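Uncharacterized protein (PDB 5DQV) acts as a metal-dependent nucleotide pyrophosphohydrolase of the HD-domain family, probably splitting nucleoside triphosphates into the monophosphate and pyrophosphate. Local coordinates at residues A[33-36]-A[37-40]; A[125-128]-A[129-133]; A[136-139]-A[140-144]. All blocks are in the same frame, centred on the assembly; numbering follows the deposited sequence.

Segments of three helices meet near one nickel ion, two of them supplying ligands, and the carboxylate of Asp133 touches residues of contacts 1 and 3. Contacts 1 and 2 share the metal: His35 NE2 and Asp130 OD1 both bind it and lie 3.0 Å apart. Behind this first shell, the carboxylate of Asp133 in contact 2 reaches back to contact 1, with OD2 2.6 Å from His35 ND1 (a probable hydrogen bond) and OD1 in a salt bridge of 2.7 Å to Arg38 NE. From contact 3, Arg142 NH1 forms a second salt bridge to Asp133 OD2, at 3.2 Å, and the side chain of Arg142 comes within about 5 Å of the nickel. Contacts 1 and 3 also touch the second subunit.

Contact 1: A[33-36]-A[37-40]; sequences WLHI and SRVA. With NI (nickel (II) ion), chain C.
His35 and Val39, one turn apart on helix 33-50, meet as ring and methyl. Val39 CG2 lies over a face of the imidazole, 3.8 Å from the ring centroid and 30° off its normal, which defines a CH-pi contact; its nearest ring atom is His35 CE1, at 3.4 Å. With CG of His35 anti to its backbone N (chi1 166°), the ring stands beside its own carbonyl carbon, and NE2 binds the nickel ion at 2.2 Å. Arg38 approaches the same ring at its edge, NH2 being 4.1 Å from His35 ND1, with the guanidinium and imidazole planes 63° apart. A bend at chi3 folds the guanidinium back over the preceding turn, where NH2 comes within 3.4 Å of His35 CA and NH1 within 3.6 Å of Leu34 CB. Both polar groups find their partner in Asp133, and Tyr155 of the second subunit bonds Arg38 NH1. Replacing Arg38 by an alanine is likely to leave Asp133 without one of its charged mates and that tyrosine hydroxyl without its bond across the interface. Elsewhere on the helix, Ser37 CB sits 3.9 Å above the plane of the Trp33 ring, toward its rim. Through its NE2-nickel bond, His35 supplies the first histidine of the H...HD...D metal site characteristic of HD domains, alongside His64, Asp65 and Asp130.

Contact 2: A[125-128]-A[129-133]; sequences VVQD and ADRLD. With NI (nickel (II) ion), chain C.
Asp130 and Val126 are joined by a helical hydrogen bond, Asp130 N to Val126 O at 2.9 Å, on the turn that carries the final aspartate of the HD-domain H...HD...D motif. The first shell is the metal bond itself. OD1 of Asp130 lies 2.2 Å from the nickel ion, whereas OD2 of the same carboxylate stays 3.2 Å away, so the distances indicate binding through a single oxygen. A chi1 of -164° swings CG of Asp130 to the side away from its own N and carries the carboxylate off the helix toward the metal, where His35 and His64 also bind.

Next outward comes the backbone that fixes this residue. Ala129, Asp130, Arg131 and Leu132 each donate their N-H to the carbonyl four residues earlier, and Asp133 N continues the series to Ala129 O at 3.1 Å. The side chain of Asp133 lies behind the first shell: its OD2 is hydrogen-bonded to His35 ND1 while OD1 pairs with Arg38.

A further layer sets the helix against its neighbours. Ala129 packs on Leu42 and Ala43 of helix 33-50, the helix that also bears His35. Asp128 points its carboxylate at the backbone N-H groups of Asn177 and Thr178, tying the turn to the segment leading into helix 179-202. Gln127 and Arg131 run side by side in the same direction, with Gln127 CD over one face of the guanidinium and the amide and guanidinium planes 49° apart; since Gln127 NE2 and Arg131 NH2 are both donors, their 3.7 Å separation is packing, and the amide oxygen OE1 bonds to Asn177 instead. Leu132, packed on Leu184 and Ala185, folds its side chain back over the preceding turn, bringing CG to 3.2 Å from Asp128 O.

Contact 3: A[136-139]-A[140-144]; sequences GAVG and IARAF
Val138 and Arg142 lie alongside each other on one side of helix 136-150, and their torsions account for the contact. Val138 has chi1 55°, which wedges CG1 between the backbone N and the carbonyl carbon and sets CG2 anti to N, 4.1 Å from Arg142 CD. In Arg142, chi1 of -72° places CG over the preceding turn, 3.4 Å from Val138 O, before a bend at chi3 (73°) turns the guanidinium away from the helix toward the metal site.

On roughly the other side of the helix, Ile140 drapes its longer branch over the carbonyl of Gly136: CG1 is 3.4 Å and CD1 3.5 Å from Gly136 O, the same oxygen that accepts the Ile140 N-H. Ala143 CB rests 3.4 Å from Gly139 O, and its N donates to that oxygen at 2.8 Å. Ala137 O serves two donors, Ala141 N at 3.2 Å and the hydroxyl of Tyr195 of the second subunit.

The helix lies between several partners. Ile140 meets Phe191 and Tyr195 of its own chain's helix 179-202, Ala143 packs on Phe165 and Leu169 of helix 161-169, and Ala141 touches Tyr195 of the second subunit.

Chemically, the contact is a nonpolar, backbone-bonded helix turn bearing one charged group. The guanidinium of Arg142, although paired with Asp133, may still contribute some positive potential near the nickel ion, which would be consistent with an enzyme acting on phosphate-bearing nucleotides.

Contact 1: A[33-36]-A[37-40]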
loop_
_atom_site.group_PDB
_atom_site.type_symbol
_atom_site.label_atom_id
_atom_site.label_comp_id
_atom_site.label_asym_id
_atom_site.label_seq_id
_atom_site.Cartn_x
_atom_site.Cartn_y
_atom_site.Cartn_z
ATOM N N TRP A 33 -4.301 13.360 9.976
ATOM C CA TRP A 33 -4.284 14.745 9.637
ATOM C C TRP A 33 -4.029 14.882 8.133
ATOM O O TRP A 33 -4.646 15.721 7.479
ATOM C CB TRP A 33 -3.275 15.578 10.501
ATOM C CG TRP A 33 -3.090 16.916 9.909
ATOM C CD1 TRP A 33 -1.964 17.381 9.302
ATOM C CD2 TRP A 33 -4.087 17.945 9.733
ATOM N NE1 TRP A 33 -2.180 18.639 8.784
ATOM C CE2 TRP A 33 -3.465 19.020 9.057
ATOM C CE3 TRP A 33 -5.416 18.088 10.135
ATOM C CZ2 TRP A 33 -4.146 20.205 8.727
ATOM C CZ3 TRP A 33 -6.089 19.254 9.819
ATOM C CH2 TRP A 33 -5.464 20.299 9.113
ATOM N N LEU A 34 -3.158 14.048 7.585
ATOM C CA LEU A 34 -2.827 14.147 6.163
ATOM C C LEU A 34 -4.078 13.936 5.282
ATOM O O LEU A 34 -4.307 14.696 4.353
ATOM C CB LEU A 34 -1.708 13.182 5.804
ATOM C CG LEU A 34 -0.382 13.507 6.547
ATOM C CD1 LEU A 34 0.769 12.594 6.104
ATOM C CD2 LEU A 34 -0.042 14.971 6.317
ATOM N N HIS A 35 -4.883 12.933 5.637
ATOM C CA HIS A 35 -6.144 12.643 4.962
ATOM C C HIS A 35 -7.044 13.870 5.050
ATOM O O HIS A 35 -7.570 14.350 4.044
ATOM C CB HIS A 35 -6.824 11.392 5.587
ATOM C CG HIS A 35 -8.253 11.234 5.177
ATOM N ND1 HIS A 35 -8.622 10.942 3.886
ATOM C CD2 HIS A 35 -9.404 11.408 5.864
ATOM C CE1 HIS A 35 -9.941 10.884 3.812
ATOM N NE2 HIS A 35 -10.437 11.168 5.001
ATOM N N ILE A 36 -7.227 14.397 6.267
ATOM C CA ILE A 36 -8.108 15.532 6.458
ATOM C C ILE A 36 -7.644 16.737 5.638
ATOM O O ILE A 36 -8.424 17.344 4.956
ATOM C CB ILE A 36 -8.240 15.867 7.953
ATOM C CG1 ILE A 36 -9.120 14.792 8.606
ATOM C CG2 ILE A 36 -8.803 17.271 8.100
ATOM C CD1 ILE A 36 -8.981 14.815 10.110
ATOM N N SER A 37 -6.342 17.017 5.621
ATOM C CA SER A 37 -5.832 18.155 4.851
ATOM C C SER A 37 -6.118 18.008 3.364
ATOM O O SER A 37 -6.546 18.971 2.678
ATOM C CB SER A 37 -4.333 18.357 5.125
ATOM O OG SER A 37 -3.757 19.282 4.181
ATOM N N ARG A 38 -5.925 16.794 2.843
ATOM C CA ARG A 38 -6.185 16.540 1.429
ATOM C C ARG A 38 -7.673 16.707 1.131
ATOM O O ARG A 38 -8.071 17.283 0.097
ATOM C CB ARG A 38 -5.711 15.121 0.997
ATOM C CG ARG A 38 -4.218 14.898 1.019
ATOM C CD ARG A 38 -3.796 13.570 0.392
ATOM N NE ARG A 38 -4.474 12.433 1.011
ATOM C CZ ARG A 38 -4.034 11.697 2.008
ATOM N NH1 ARG A 38 -2.918 11.980 2.636
ATOM N NH2 ARG A 38 -4.779 10.713 2.455
ATOM N N VAL A 39 -8.510 16.151 1.998
ATOM C CA VAL A 39 -9.951 16.245 1.801
ATOM C C VAL A 39 -10.457 17.678 1.854
ATOM O O VAL A 39 -11.246 18.058 1.000
ATOM C CB VAL A 39 -10.721 15.330 2.729
ATOM C CG1 VAL A 39 -12.241 15.633 2.655
ATOM C CG2 VAL A 39 -10.369 13.933 2.443
ATOM N N ALA A 40 -9.933 18.503 2.789
ATOM C CA ALA A 40 -10.289 19.890 2.842
ATOM C C ALA A 40 -9.887 20.659 1.567
ATOM O O ALA A 40 -10.730 21.378 1.001
ATOM C CB ALA A 40 -9.720 20.564 4.078
HETATM NI NI NI C . -12.475 10.915 5.689
#

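Contact 2: A[125-128]-A[129-133]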
loop_
_atom_site.group_PDB
_atom_site.type_symbol
_atom_site.label_atom_id
_atom_site.label_comp_id
_atom_site.label_asym_id
_atom_site.label_seq_id
_atom_site.Cartn_x
_atom_site.Cartn_y
_atom_site.Cartn_z
ATOM N N VAL A 125 -20.595 17.793 -1.337
ATOM C CA VAL A 125 -19.257 18.177 -1.731
ATOM C C VAL A 125 -18.185 17.484 -0.839
ATOM O O VAL A 125 -17.228 16.951 -1.338
ATOM C CB VAL A 125 -19.096 19.724 -1.744
ATOM C CG1 VAL A 125 -17.631 20.155 -1.874
ATOM C CG2 VAL A 125 -19.952 20.360 -2.884
ATOM N N VAL A 126 -18.370 17.541 0.470
ATOM C CA VAL A 126 -17.441 16.900 1.417
ATOM C C VAL A 126 -17.363 15.401 1.186
ATOM O O VAL A 126 -16.260 14.798 1.213
ATOM C CB VAL A 126 -17.814 17.229 2.864
ATOM C CG1 VAL A 126 -16.908 16.481 3.850
ATOM C CG2 VAL A 126 -17.759 18.801 3.122
ATOM N N GLN A 127 -18.524 14.787 0.969
ATOM C CA GLN A 127 -18.598 13.348 0.769
ATOM C C GLN A 127 -17.788 12.968 -0.457
ATOM O O GLN A 127 -16.990 12.038 -0.422
ATOM C CB GLN A 127 -20.073 12.906 0.660
ATOM C CG GLN A 127 -20.259 11.421 0.420
ATOM C CD GLN A 127 -21.708 10.996 0.432
ATOM O OE1 GLN A 127 -22.497 11.366 -0.443
ATOM N NE2 GLN A 127 -22.080 10.246 1.449
ATOM N N ASP A 128 -17.977 13.722 -1.537
ATOM C CA ASP A 128 -17.259 13.510 -2.792
ATOM C C ASP A 128 -15.738 13.607 -2.620
ATOM O O ASP A 128 -14.991 12.777 -3.109
ATOM C CB ASP A 128 -17.723 14.549 -3.834
ATOM C CG ASP A 128 -19.096 14.217 -4.476
ATOM O OD1 ASP A 128 -19.717 13.170 -4.162
ATOM O OD2 ASP A 128 -19.536 15.038 -5.336
ATOM N N ALA A 129 -15.294 14.622 -1.878
ATOM C CA ALA A 129 -13.877 14.839 -1.629
ATOM C C ALA A 129 -13.295 13.651 -0.817
ATOM O O ALA A 129 -12.202 13.154 -1.087
ATOM C CB ALA A 129 -13.682 16.193 -0.881
ATOM N N ASP A 130 -14.075 13.179 0.142
ATOM C CA ASP A 130 -13.649 12.103 1.014
ATOM C C ASP A 130 -13.490 10.836 0.169
ATOM O O ASP A 130 -12.518 10.039 0.339
ATOM C CB ASP A 130 -14.711 11.940 2.118
ATOM C CG ASP A 130 -14.252 11.150 3.276
ATOM O OD1 ASP A 130 -13.091 11.157 3.593
ATOM O OD2 ASP A 130 -15.080 10.499 3.904
ATOM N N ARG A 131 -14.452 10.609 -0.733
ATOM C CA ARG A 131 -14.376 9.440 -1.613
ATOM C C ARG A 131 -13.298 9.536 -2.687
ATOM O O ARG A 131 -12.641 8.559 -3.005
ATOM C CB ARG A 131 -15.771 9.095 -2.210
ATOM C CG ARG A 131 -16.677 8.634 -1.125
ATOM C CD ARG A 131 -17.984 8.226 -1.637
ATOM N NE ARG A 131 -18.861 7.902 -0.535
ATOM C CZ ARG A 131 -19.947 7.153 -0.621
ATOM N NH1 ARG A 131 -20.275 6.581 -1.770
ATOM N NH2 ARG A 131 -20.690 6.950 0.462
ATOM N N LEU A 132 -13.081 10.716 -3.217
ATOM C CA LEU A 132 -11.990 10.925 -4.162
ATOM C C LEU A 132 -10.645 10.519 -3.535
ATOM O O LEU A 132 -9.770 9.926 -4.213
ATOM C CB LEU A 132 -11.973 12.371 -4.636
ATOM C CG LEU A 132 -13.035 12.803 -5.652
ATOM C CD1 LEU A 132 -13.027 14.290 -5.928
ATOM C CD2 LEU A 132 -12.858 12.012 -6.989
ATOM N N ASP A 133 -10.480 10.779 -2.224
ATOM C CA ASP A 133 -9.210 10.485 -1.559
ATOM C C ASP A 133 -9.018 8.955 -1.386
ATOM O O ASP A 133 -7.950 8.508 -1.038
ATOM C CB ASP A 133 -9.131 11.208 -0.191
ATOM C CG ASP A 133 -7.749 11.204 0.409
ATOM O OD1 ASP A 133 -6.848 11.790 -0.204
ATOM O OD2 ASP A 133 -7.556 10.665 1.541
HETATM NI NI NI C . -12.475 10.915 5.689
#

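Contact 3: A[136-139]-A[140-144]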
loop_
_atom_site.group_PDB
_atom_site.type_symbol
_atom_site.label_atom_id
_atom_site.label_comp_id
_atom_site.label_asym_id
_atom_site.label_seq_id
_atom_site.Cartn_x
_atom_site.Cartn_y
_atom_site.Cartn_z
ATOM N N GLY A 136 -7.733 6.394 -7.001
ATOM C CA GLY A 136 -6.615 6.979 -7.743
ATOM C C GLY A 136 -5.341 6.513 -7.088
ATOM O O GLY A 136 -5.364 5.593 -6.319
ATOM N N ALA A 137 -4.221 7.144 -7.415
ATOM C CA ALA A 137 -2.930 6.778 -6.827
ATOM C C ALA A 137 -2.964 6.880 -5.316
ATOM O O ALA A 137 -2.431 6.006 -4.608
ATOM C CB ALA A 137 -1.780 7.657 -7.404
ATOM N N VAL A 138 -3.614 7.925 -4.816
ATOM C CA VAL A 138 -3.705 8.070 -3.371
ATOM C C VAL A 138 -4.581 6.971 -2.749
ATOM O O VAL A 138 -4.217 6.382 -1.707
ATOM C CB VAL A 138 -4.120 9.531 -2.921
ATOM C CG1 VAL A 138 -5.359 9.936 -3.567
ATOM C CG2 VAL A 138 -4.330 9.582 -1.432
ATOM N N GLY A 139 -5.705 6.632 -3.395
ATOM C CA GLY A 139 -6.524 5.510 -2.850
ATOM C C GLY A 139 -5.800 4.157 -2.815
ATOM O O GLY A 139 -5.976 3.337 -1.871
ATOM N N ILE A 140 -4.976 3.927 -3.833
ATOM C CA ILE A 140 -4.177 2.707 -3.896
ATOM C C ILE A 140 -3.276 2.624 -2.692
ATOM O O ILE A 140 -3.219 1.597 -1.976
ATOM C CB ILE A 140 -3.355 2.668 -5.226
ATOM C CG1 ILE A 140 -4.273 2.332 -6.415
ATOM C CG2 ILE A 140 -2.252 1.603 -5.183
ATOM C CD1 ILE A 140 -3.702 2.809 -7.718
ATOM N N ALA A 141 -2.589 3.736 -2.421
ATOM C CA ALA A 141 -1.651 3.782 -1.279
ATOM C C ALA A 141 -2.389 3.534 0.009
ATOM O O ALA A 141 -1.946 2.753 0.881
ATOM C CB ALA A 141 -0.943 5.112 -1.229
ATOM N N ARG A 142 -3.555 4.148 0.114
ATOM C CA ARG A 142 -4.307 4.029 1.354
ATOM C C ARG A 142 -4.809 2.603 1.567
ATOM O O ARG A 142 -4.787 2.104 2.690
ATOM C CB ARG A 142 -5.438 5.045 1.388
ATOM C CG ARG A 142 -4.975 6.457 1.576
ATOM C CD ARG A 142 -6.162 7.404 1.564
ATOM N NE ARG A 142 -6.904 7.244 2.810
ATOM C CZ ARG A 142 -8.208 7.450 2.985
ATOM N NH1 ARG A 142 -9.009 7.853 1.996
ATOM N NH2 ARG A 142 -8.713 7.252 4.183
ATOM N N ALA A 143 -5.216 1.949 0.490
ATOM C CA ALA A 143 -5.744 0.569 0.582
ATOM C C ALA A 143 -4.666 -0.372 1.097
ATOM O O ALA A 143 -4.910 -1.210 1.973
ATOM C CB ALA A 143 -6.235 0.092 -0.764
ATOM N N PHE A 144 -3.467 -0.237 0.536
ATOM C CA PHE A 144 -2.375 -1.102 0.931
ATOM C C PHE A 144 -1.866 -0.772 2.334
ATOM O O PHE A 144 -1.525 -1.679 3.104
ATOM C CB PHE A 144 -1.281 -1.097 -0.123
ATOM C CG PHE A 144 -1.680 -1.813 -1.400
ATOM C CD1 PHE A 144 -2.021 -3.167 -1.375
ATOM C CD2 PHE A 144 -1.741 -1.149 -2.582
ATOM C CE1 PHE A 144 -2.454 -3.822 -2.539
ATOM C CE2 PHE A 144 -2.148 -1.826 -3.779
ATOM C CZ PHE A 144 -2.473 -3.137 -3.744
#